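Local coordinates for protein CLPV1 (PDB 4UQW) that probably disassembles the contracted TssB-TssC sheath of the type VI secretion system as an ATPase, with the N domain described here probably engaged in sheath recognition, at residues Asn16-Lys21 with His45-Leu50; Leu40-His45 with Asp78-Gly83; Tyr118-Ile123 with Glu146-Arg151. One frame throughout, in Å; residues are numbered along the deposited sequence.

Contact 1: Asn16-Lys21 with His45-Leu50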
loop_
_atom_site.group_PDB
_atom_site.type_symbol
_atom_site.label_atom_id
_atom_site.label_comp_id
_atom_site.label_asym_id
_atom_site.label_seq_id
_atom_site.Cartn_x
_atom_site.Cartn_y
_atom_site.Cartn_z
ATOM N N ASN A 16 -2.741 -5.741 9.378
ATOM C CA ASN A 16 -3.045 -5.109 10.676
ATOM C C ASN A 16 -4.232 -4.166 10.571
ATOM O O ASN A 16 -4.818 -4.005 9.462
ATOM C CB ASN A 16 -1.803 -4.418 11.269
ATOM C CG ASN A 16 -1.405 -3.136 10.542
ATOM O OD1 ASN A 16 -2.104 -2.632 9.640
ATOM N ND2 ASN A 16 -0.242 -2.586 10.921
ATOM N N SER A 17 -4.645 -3.569 11.703
ATOM C CA SER A 17 -5.892 -2.842 11.677
ATOM C C SER A 17 -5.756 -1.555 10.866
ATOM O O SER A 17 -6.682 -1.193 10.151
ATOM C CB SER A 17 -6.353 -2.555 13.106
ATOM O OG SER A 17 -5.452 -1.675 13.731
ATOM N N LEU A 18 -4.610 -0.909 10.944
ATOM C CA LEU A 18 -4.458 0.346 10.190
ATOM C C LEU A 18 -4.567 0.056 8.682
ATOM O O LEU A 18 -5.298 0.749 7.896
ATOM C CB LEU A 18 -3.108 1.016 10.582
ATOM C CG LEU A 18 -2.850 2.371 9.894
ATOM C CD1 LEU A 18 -1.941 3.269 10.763
ATOM C CD2 LEU A 18 -2.222 2.220 8.511
ATOM N N ALA A 19 -3.840 -0.951 8.194
ATOM C CA ALA A 19 -3.823 -1.273 6.768
ATOM C C ALA A 19 -5.189 -1.746 6.310
ATOM O O ALA A 19 -5.637 -1.371 5.216
ATOM C CB ALA A 19 -2.771 -2.349 6.422
ATOM N N TYR A 20 -5.894 -2.586 7.095
ATOM C CA TYR A 20 -7.169 -3.119 6.655
ATOM C C TYR A 20 -8.229 -2.017 6.688
ATOM O O TYR A 20 -9.053 -1.894 5.761
ATOM C CB TYR A 20 -7.647 -4.273 7.544
ATOM C CG TYR A 20 -8.472 -5.381 6.886
ATOM C CD1 TYR A 20 -9.211 -5.173 5.718
ATOM C CD2 TYR A 20 -8.407 -6.682 7.367
ATOM C CE1 TYR A 20 -9.943 -6.205 5.114
ATOM C CE2 TYR A 20 -9.149 -7.711 6.802
ATOM C CZ TYR A 20 -9.908 -7.482 5.670
ATOM O OH TYR A 20 -10.620 -8.469 5.032
ATOM N N LYS A 21 -8.214 -1.187 7.718
ATOM C CA LYS A 21 -9.202 -0.082 7.750
ATOM C C LYS A 21 -8.967 0.847 6.577
ATOM O O LYS A 21 -9.915 1.424 6.025
ATOM C CB LYS A 21 -9.120 0.673 9.092
ATOM C CG LYS A 21 -9.758 -0.172 10.244
ATOM C CD LYS A 21 -9.581 0.549 11.595
ATOM C CE LYS A 21 -10.059 -0.308 12.765
ATOM N NZ LYS A 21 -9.436 0.179 14.040
ATOM N N HIS A 45 -3.168 6.689 -0.780
ATOM C CA HIS A 45 -3.738 7.992 -0.469
ATOM C C HIS A 45 -4.490 7.933 0.912
ATOM O O HIS A 45 -4.326 8.824 1.762
ATOM C CB HIS A 45 -4.647 8.435 -1.618
ATOM C CG HIS A 45 -5.452 9.634 -1.277
ATOM N ND1 HIS A 45 -4.984 10.925 -1.394
ATOM C CD2 HIS A 45 -6.694 9.721 -0.744
ATOM C CE1 HIS A 45 -5.935 11.766 -1.009
ATOM N NE2 HIS A 45 -6.975 11.061 -0.603
ATOM N N GLN A 46 -5.257 6.873 1.130
ATOM C CA GLN A 46 -6.009 6.777 2.381
ATOM C C GLN A 46 -5.097 6.580 3.574
ATOM O O GLN A 46 -5.347 7.159 4.671
ATOM C CB GLN A 46 -7.051 5.635 2.314
ATOM C CG GLN A 46 -8.263 6.047 1.478
ATOM C CD GLN A 46 -9.037 7.209 2.004
ATOM O OE1 GLN A 46 -9.303 7.361 3.219
ATOM N NE2 GLN A 46 -9.345 8.083 1.103
ATOM N N ILE A 47 -4.022 5.831 3.410
ATOM C CA ILE A 47 -3.072 5.676 4.523
ATOM C C ILE A 47 -2.448 7.024 4.873
ATOM O O ILE A 47 -2.351 7.366 6.084
ATOM C CB ILE A 47 -1.960 4.626 4.140
ATOM C CG1 ILE A 47 -2.547 3.215 4.094
ATOM C CG2 ILE A 47 -0.748 4.739 5.119
ATOM C CD1 ILE A 47 -1.658 2.235 3.288
ATOM N N LEU A 48 -2.123 7.828 3.864
ATOM C CA LEU A 48 -1.442 9.096 4.104
ATOM C C LEU A 48 -2.407 10.150 4.666
ATOM O O LEU A 48 -1.945 11.207 5.126
ATOM C CB LEU A 48 -0.777 9.579 2.807
ATOM C CG LEU A 48 0.453 8.683 2.562
ATOM C CD1 LEU A 48 0.895 8.887 1.131
ATOM C CD2 LEU A 48 1.570 9.005 3.508
ATOM N N GLN A 49 -3.732 9.883 4.616
ATOM C CA GLN A 49 -4.727 10.776 5.245
ATOM C C GLN A 49 -4.762 10.673 6.775
ATOM O O GLN A 49 -5.271 11.599 7.433
ATOM C CB GLN A 49 -6.135 10.492 4.715
ATOM C CG GLN A 49 -6.357 10.927 3.266
ATOM C CD GLN A 49 -6.458 12.438 3.136
ATOM O OE1 GLN A 49 -5.468 13.108 2.875
ATOM N NE2 GLN A 49 -7.661 12.979 3.347
ATOM N N LEU A 50 -4.200 9.585 7.316
ATOM C CA LEU A 50 -4.155 9.349 8.748
ATOM C C LEU A 50 -3.123 10.273 9.408
ATOM O O LEU A 50 -2.268 10.843 8.734
ATOM C CB LEU A 50 -3.785 7.876 9.005
ATOM C CG LEU A 50 -4.722 6.839 8.378
ATOM C CD1 LEU A 50 -4.041 5.470 8.560
ATOM C CD2 LEU A 50 -6.043 6.834 9.157
#
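Leu18 and Leu50 meet where two helices of the mainly helical Clp N-terminal domain come together: the start of helix 17-33 and the end of helix 40-49, with Leu50 just beyond it. One methyl does most of the work. Leu50 CD1 settles against the branch point of Leu18, 3.6 Å from Leu18 CG and 3.7 Å from Leu18 CD2, with Leu18 CD1 only slightly farther away. The two side chains run past each other in opposite directions, so the touch is alongside rather than end on. Leu18 reaches across because its CG stands opposite its own backbone N (chi1 -178°), which carries the fork to the neighbouring helix although the side chain sets out from the backbone across the line to it. Ile47, three residues before Leu50, adds a looser touch: its CG2 lies 4.5 Å from Leu18 CD2. Thr116 of helix 116-124 packs on both Leu18 and Ile47, bringing a third helix to the junction. Tyr20, on helix 17-33, helps line the benzamidine pocket with Arg8, Phe12 and Leu90. Asn16 N-caps the helix that presents Leu18. Its OD1 accepts a nearly straight bond from Ala19 N, 2.8 Å long and 167° at the hydrogen.

Contact 2: Leu40-His45 with Asp78-Gly83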
loop_
_atom_site.group_PDB
_atom_site.type_symbol
_atom_site.label_atom_id
_atom_site.label_comp_id
_atom_site.label_asym_id
_atom_site.label_seq_id
_atom_site.Cartn_x
_atom_site.Cartn_y
_atom_site.Cartn_z
ATOM N N LEU A 40 -3.784 0.553 -5.777
ATOM C CA LEU A 40 -2.757 0.979 -4.860
ATOM C C LEU A 40 -2.830 2.502 -4.573
ATOM O O LEU A 40 -2.612 2.938 -3.430
ATOM C CB LEU A 40 -1.378 0.644 -5.395
ATOM C CG LEU A 40 -0.988 -0.823 -5.477
ATOM C CD1 LEU A 40 0.396 -0.949 -6.197
ATOM C CD2 LEU A 40 -0.910 -1.441 -4.111
ATOM N N VAL A 41 -3.154 3.315 -5.605
ATOM C CA VAL A 41 -3.166 4.757 -5.344
ATOM C C VAL A 41 -4.287 5.122 -4.317
ATOM O O VAL A 41 -4.067 5.966 -3.435
ATOM C CB VAL A 41 -3.312 5.547 -6.656
ATOM C CG1 VAL A 41 -4.676 5.303 -7.321
ATOM C CG2 VAL A 41 -3.144 7.054 -6.375
ATOM N N HIS A 42 -5.454 4.447 -4.382
ATOM C CA HIS A 42 -6.496 4.720 -3.383
ATOM C C HIS A 42 -6.014 4.352 -1.991
ATOM O O HIS A 42 -6.281 5.054 -1.015
ATOM C CB HIS A 42 -7.781 3.906 -3.661
ATOM C CG HIS A 42 -8.487 4.255 -4.931
ATOM N ND1 HIS A 42 -8.461 3.397 -6.002
ATOM C CD2 HIS A 42 -9.255 5.313 -5.290
ATOM C CE1 HIS A 42 -9.204 3.898 -6.982
ATOM N NE2 HIS A 42 -9.688 5.057 -6.575
ATOM N N TRP A 43 -5.359 3.188 -1.880
ATOM C CA TRP A 43 -4.970 2.636 -0.576
ATOM C C TRP A 43 -3.909 3.553 0.043
ATOM O O TRP A 43 -3.992 3.938 1.219
ATOM C CB TRP A 43 -4.392 1.243 -0.782
ATOM C CG TRP A 43 -4.293 0.436 0.486
ATOM C CD1 TRP A 43 -4.780 0.769 1.710
ATOM C CD2 TRP A 43 -3.720 -0.854 0.565
ATOM N NE1 TRP A 43 -4.530 -0.296 2.598
ATOM C CE2 TRP A 43 -3.924 -1.312 1.883
ATOM C CE3 TRP A 43 -3.145 -1.721 -0.398
ATOM C CZ2 TRP A 43 -3.470 -2.586 2.305
ATOM C CZ3 TRP A 43 -2.707 -2.975 -0.005
ATOM C CH2 TRP A 43 -2.886 -3.390 1.355
ATOM N N PHE A 44 -2.884 3.889 -0.763
ATOM C CA PHE A 44 -1.786 4.709 -0.239
ATOM C C PHE A 44 -2.294 6.132 0.081
ATOM O O PHE A 44 -1.903 6.729 1.107
ATOM C CB PHE A 44 -0.621 4.756 -1.246
ATOM C CG PHE A 44 0.305 3.607 -1.085
ATOM C CD1 PHE A 44 -0.199 2.358 -0.843
ATOM C CD2 PHE A 44 1.699 3.766 -1.154
ATOM C CE1 PHE A 44 0.645 1.256 -0.698
ATOM C CE2 PHE A 44 2.543 2.645 -0.987
ATOM C CZ PHE A 44 2.010 1.425 -0.774
ATOM N N HIS A 45 -3.168 6.689 -0.780
ATOM C CA HIS A 45 -3.738 7.992 -0.469
ATOM C C HIS A 45 -4.490 7.933 0.912
ATOM O O HIS A 45 -4.326 8.824 1.762
ATOM C CB HIS A 45 -4.647 8.435 -1.618
ATOM C CG HIS A 45 -5.452 9.634 -1.277
ATOM N ND1 HIS A 45 -4.984 10.925 -1.394
ATOM C CD2 HIS A 45 -6.694 9.721 -0.744
ATOM C CE1 HIS A 45 -5.935 11.766 -1.009
ATOM N NE2 HIS A 45 -6.975 11.061 -0.603
ATOM N N ASP A 78 -7.127 11.643 -9.782
ATOM C CA ASP A 78 -8.012 12.474 -10.626
ATOM C C ASP A 78 -8.017 11.972 -12.059
ATOM O O ASP A 78 -8.945 12.246 -12.816
ATOM C CB ASP A 78 -7.600 13.960 -10.588
ATOM C CG ASP A 78 -8.040 14.650 -9.295
ATOM O OD1 ASP A 78 -8.891 14.084 -8.583
ATOM O OD2 ASP A 78 -7.518 15.733 -8.955
ATOM N N ARG A 79 -6.987 11.232 -12.434
ATOM C CA ARG A 79 -6.884 10.727 -13.788
ATOM C C ARG A 79 -7.513 9.342 -14.004
ATOM O O ARG A 79 -7.720 8.925 -15.139
ATOM C CB ARG A 79 -5.405 10.704 -14.227
ATOM C CG ARG A 79 -4.795 12.116 -14.441
ATOM C CD ARG A 79 -3.342 12.016 -14.935
ATOM N NE ARG A 79 -2.607 13.284 -14.857
ATOM C CZ ARG A 79 -1.623 13.531 -13.994
ATOM N NH1 ARG A 79 -1.242 12.592 -13.129
ATOM N NH2 ARG A 79 -1.013 14.714 -13.993
ATOM N N LEU A 80 -7.842 8.617 -12.934
ATOM C CA LEU A 80 -8.491 7.330 -13.124
ATOM C C LEU A 80 -9.795 7.437 -13.866
ATOM O O LEU A 80 -10.483 8.446 -13.792
ATOM C CB LEU A 80 -8.771 6.676 -11.765
ATOM C CG LEU A 80 -7.535 6.383 -10.907
ATOM C CD1 LEU A 80 -7.939 5.858 -9.534
ATOM C CD2 LEU A 80 -6.730 5.341 -11.645
ATOM N N PRO A 81 -10.177 6.358 -14.566
ATOM C CA PRO A 81 -11.481 6.387 -15.231
ATOM C C PRO A 81 -12.625 6.509 -14.224
ATOM O O PRO A 81 -12.525 5.955 -13.097
ATOM C CB PRO A 81 -11.525 5.067 -15.999
ATOM C CG PRO A 81 -10.465 4.251 -15.534
ATOM C CD PRO A 81 -9.463 5.081 -14.739
ATOM N N ARG A 82 -13.688 7.212 -14.611
ATOM C CA ARG A 82 -14.797 7.492 -13.707
ATOM C C ARG A 82 -16.104 7.026 -14.286
ATOM O O ARG A 82 -16.144 6.482 -15.380
ATOM C CB ARG A 82 -14.911 8.979 -13.382
ATOM C CG ARG A 82 -13.727 9.609 -12.666
ATOM C CD ARG A 82 -13.857 11.156 -12.603
ATOM N NE ARG A 82 -12.775 11.791 -11.832
ATOM C CZ ARG A 82 -12.747 13.076 -11.457
ATOM N NH1 ARG A 82 -13.753 13.892 -11.772
ATOM N NH2 ARG A 82 -11.705 13.556 -10.770
ATOM N N GLY A 83 -17.172 7.256 -13.530
ATOM C CA GLY A 83 -18.508 6.887 -13.963
ATOM C C GLY A 83 -18.693 5.409 -14.240
ATOM O O GLY A 83 -19.490 5.008 -15.090
#
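His42, whose imidazole touches Leu80, has a hydrogen bond at each of its ring nitrogens. ND1 pairs with the backbone N of Glu39, just ahead of helix 40-49, and NE2 pairs with Asn35 OD1. Since a backbone N-H can only donate, ND1 should be the acceptor, which makes a proton on NE2 likely. Two such bonds, made from different corners of the ring, fix its rotation about CB-CG. Against this steadied ring comes a single methyl: Leu80 CD1 is 3.5 Å from His42 CE1, and it is equally near to NE2, so it rests by the CE1-NE2 bond at a slant to the ring plane. The same methyl faces Val41, reaching it tip to tip with Leu80 CD1 4.0 Å from Val41 CG1. Val41 presents that branch because CG1 takes the crowded position between its backbone N and carbonyl carbon (chi1 66°).

In the Clp N-terminal domain this joins the start of helix 40-49 to the extended chain that leaves helix 66-79. Val41 and His42 also pack on Leu77 of helix 66-79, while Phe29 and Cys30 of helix 17-33 lie by the imidazole. Asn35 links the two sides: besides the OD1 bond to His42, its ND2 bonds Pro81 O, and Leu80 packs on it. Farther out, Asp78 OD1 forms a salt bridge with Arg33 NH2. Arg82 brings its guanidinium edge, in plane, toward the same oxygen, but that salt bridge is long, with Arg82 NH2 3.6 Å from Asp78 OD1.

Contact 3: Tyr118-Ile123 with Glu146-Arg151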
loop_
_atom_site.group_PDB
_atom_site.type_symbol
_atom_site.label_atom_id
_atom_site.label_comp_id
_atom_site.label_asym_id
_atom_site.label_seq_id
_atom_site.Cartn_x
_atom_site.Cartn_y
_atom_site.Cartn_z
ATOM N N TYR A 118 5.704 -3.294 5.642
ATOM C CA TYR A 118 5.968 -4.561 4.933
ATOM C C TYR A 118 5.329 -4.552 3.548
ATOM O O TYR A 118 5.858 -5.194 2.632
ATOM C CB TYR A 118 5.416 -5.764 5.717
ATOM C CG TYR A 118 5.978 -5.912 7.108
ATOM C CD1 TYR A 118 7.135 -5.294 7.504
ATOM C CD2 TYR A 118 5.286 -6.695 8.028
ATOM C CE1 TYR A 118 7.649 -5.464 8.806
ATOM C CE2 TYR A 118 5.774 -6.882 9.335
ATOM C CZ TYR A 118 6.927 -6.245 9.709
ATOM O OH TYR A 118 7.390 -6.354 11.014
ATOM N N LEU A 119 4.192 -3.865 3.378
ATOM C CA LEU A 119 3.644 -3.696 2.039
ATOM C C LEU A 119 4.627 -2.943 1.140
ATOM O O LEU A 119 4.837 -3.330 -0.009
ATOM C CB LEU A 119 2.325 -2.907 2.022
ATOM C CG LEU A 119 1.198 -3.507 2.840
ATOM C CD1 LEU A 119 0.062 -2.462 2.954
ATOM C CD2 LEU A 119 0.630 -4.761 2.140
ATOM N N VAL A 120 5.269 -1.906 1.674
ATOM C CA VAL A 120 6.245 -1.184 0.859
ATOM C C VAL A 120 7.410 -2.092 0.465
ATOM O O VAL A 120 7.804 -2.099 -0.703
ATOM C CB VAL A 120 6.755 0.044 1.652
ATOM C CG1 VAL A 120 7.882 0.757 0.889
ATOM C CG2 VAL A 120 5.599 1.036 1.820
ATOM N N ILE A 121 7.964 -2.881 1.402
ATOM C CA ILE A 121 9.064 -3.754 1.072
ATOM C C ILE A 121 8.627 -4.776 0.034
ATOM O O ILE A 121 9.346 -5.007 -0.958
ATOM C CB ILE A 121 9.574 -4.482 2.331
ATOM C CG1 ILE A 121 10.307 -3.462 3.216
ATOM C CG2 ILE A 121 10.507 -5.661 1.959
ATOM C CD1 ILE A 121 10.542 -3.995 4.657
ATOM N N GLY A 122 7.457 -5.382 0.210
ATOM C CA GLY A 122 7.032 -6.413 -0.735
ATOM C C GLY A 122 6.860 -5.822 -2.150
ATOM O O GLY A 122 7.190 -6.461 -3.171
ATOM N N ILE A 123 6.294 -4.616 -2.219
ATOM C CA ILE A 123 6.187 -3.932 -3.512
ATOM C C ILE A 123 7.551 -3.660 -4.147
ATOM O O ILE A 123 7.755 -3.896 -5.332
ATOM C CB ILE A 123 5.356 -2.614 -3.301
ATOM C CG1 ILE A 123 3.870 -2.939 -3.084
ATOM C CG2 ILE A 123 5.518 -1.622 -4.503
ATOM C CD1 ILE A 123 3.027 -1.733 -2.509
ATOM N N GLU A 146 17.091 -1.930 0.270
ATOM C CA GLU A 146 18.142 -2.469 1.109
ATOM C C GLU A 146 18.219 -1.740 2.445
ATOM O O GLU A 146 18.455 -2.353 3.502
ATOM C CB GLU A 146 19.510 -2.363 0.389
ATOM C CG GLU A 146 19.601 -3.045 -0.974
ATOM C CD GLU A 146 19.158 -4.501 -0.955
ATOM O OE1 GLU A 146 19.404 -5.190 0.064
ATOM O OE2 GLU A 146 18.569 -4.956 -1.968
ATOM N N ALA A 147 17.966 -0.431 2.417
ATOM C CA ALA A 147 17.983 0.379 3.628
ATOM C C ALA A 147 16.752 0.072 4.456
ATOM O O ALA A 147 16.790 -0.058 5.681
ATOM C CB ALA A 147 18.041 1.866 3.275
ATOM N N LEU A 148 15.615 -0.048 3.782
ATOM C CA LEU A 148 14.383 -0.282 4.476
ATOM C C LEU A 148 14.345 -1.659 5.168
ATOM O O LEU A 148 13.762 -1.785 6.235
ATOM C CB LEU A 148 13.222 -0.125 3.471
ATOM C CG LEU A 148 11.809 -0.089 3.994
ATOM C CD1 LEU A 148 11.663 0.959 5.090
ATOM C CD2 LEU A 148 10.876 0.219 2.794
ATOM N N THR A 149 14.949 -2.686 4.564
ATOM C CA THR A 149 14.964 -3.990 5.214
ATOM C C THR A 149 16.023 -4.024 6.331
ATOM O O THR A 149 15.780 -4.572 7.403
ATOM C CB THR A 149 15.218 -5.143 4.205
ATOM O OG1 THR A 149 16.469 -4.934 3.507
ATOM C CG2 THR A 149 14.062 -5.235 3.197
ATOM N N GLU A 150 17.193 -3.451 6.108
ATOM C CA GLU A 150 18.224 -3.547 7.128
ATOM C C GLU A 150 18.000 -2.607 8.296
ATOM O O GLU A 150 18.504 -2.857 9.406
ATOM C CB GLU A 150 19.567 -3.289 6.464
ATOM C CG GLU A 150 19.906 -4.371 5.460
ATOM C CD GLU A 150 20.826 -5.439 6.049
ATOM O OE1 GLU A 150 21.648 -5.096 6.937
ATOM O OE2 GLU A 150 20.714 -6.617 5.639
ATOM N N ARG A 151 17.288 -1.506 8.049
ATOM C CA ARG A 151 17.169 -0.419 9.026
ATOM C C ARG A 151 15.671 -0.093 9.261
ATOM O O ARG A 151 15.318 1.054 9.496
ATOM C CB ARG A 151 17.948 0.823 8.550
ATOM C CG ARG A 151 19.471 0.492 8.488
ATOM C CD ARG A 151 20.393 1.699 8.272
ATOM N NE ARG A 151 20.173 2.324 6.980
ATOM C CZ ARG A 151 20.057 3.639 6.796
ATOM N NH1 ARG A 151 20.161 4.468 7.835
ATOM N NH2 ARG A 151 19.844 4.130 5.574
#
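Ile121 and Leu148 form the centre of a helix-helix packing in the Clp N-terminal domain, where helix 116-124 lies against the short helix 145-150. The two segments run roughly antiparallel, with 139° between their directions and axes 10.3 Å apart at closest approach. Every atom that touches across the interface is carbon, and no hydrogen bond crosses it.

Leu148 was modelled in two conformers; in the one described, CG stands opposite the backbone N (chi1 -170°), and this extends the isobutyl group out toward the partner helix. Its CD2 then enters between two consecutive residues, 3.6 Å from Val120 CG1 and 3.7 Å from Ile121 CG1. Val120 meets it at about a right angle. These two distances belong to that conformer and may not hold for the other.

Ile121 divides its contacts between its branches. CG1 packs on Leu148, while CG2 lies 3.8 Å from Thr149 CG2. CD1, at the end of the extended chain, comes within 4.0 Å of the same Thr149 CG2 and also lies near Leu148 CG. Both neighbours cross obliquely over the isoleucine.

Around this core, Tyr104, Phe109 and Phe152 pack on Ile121, Leu143 touches Val120, and Tyr155 lies against Leu148. Met108 of helix 92-108 meets Thr149. The threonine can offer a methyl to Ile121 because of how its two branches are sorted: with chi1 at 58°, CG2 stands opposite the carbonyl carbon, beside the backbone N, and faces the isoleucine. OG1 falls between the backbone N and the carbonyl carbon, where it is hydrogen-bonded within its own helix to Val145 O, one turn earlier.

In the fold
Contacts 1 and 2 both use helix 40-49, at its end and its start, and their segments share His45; the segments alternate along the chain, so their chain spans cross in sequence. Their centres are about 15 Å apart, and Ala19 O joins them through a probable hydrogen bond to Trp43 NE1. Contact 3 comes later in sequence, its centre about 18 Å from that of contact 1 and about 24 Å from that of contact 2, on the other side of the chain's centre from contact 2. Helix 116-124 bridges the gap: Leu119 and Ile123 pack on Trp43 and Phe44. Helix 40-49 is thus common to contacts 1 and 2 and packs on helix 116-124 of contact 3, so one helix touches all three.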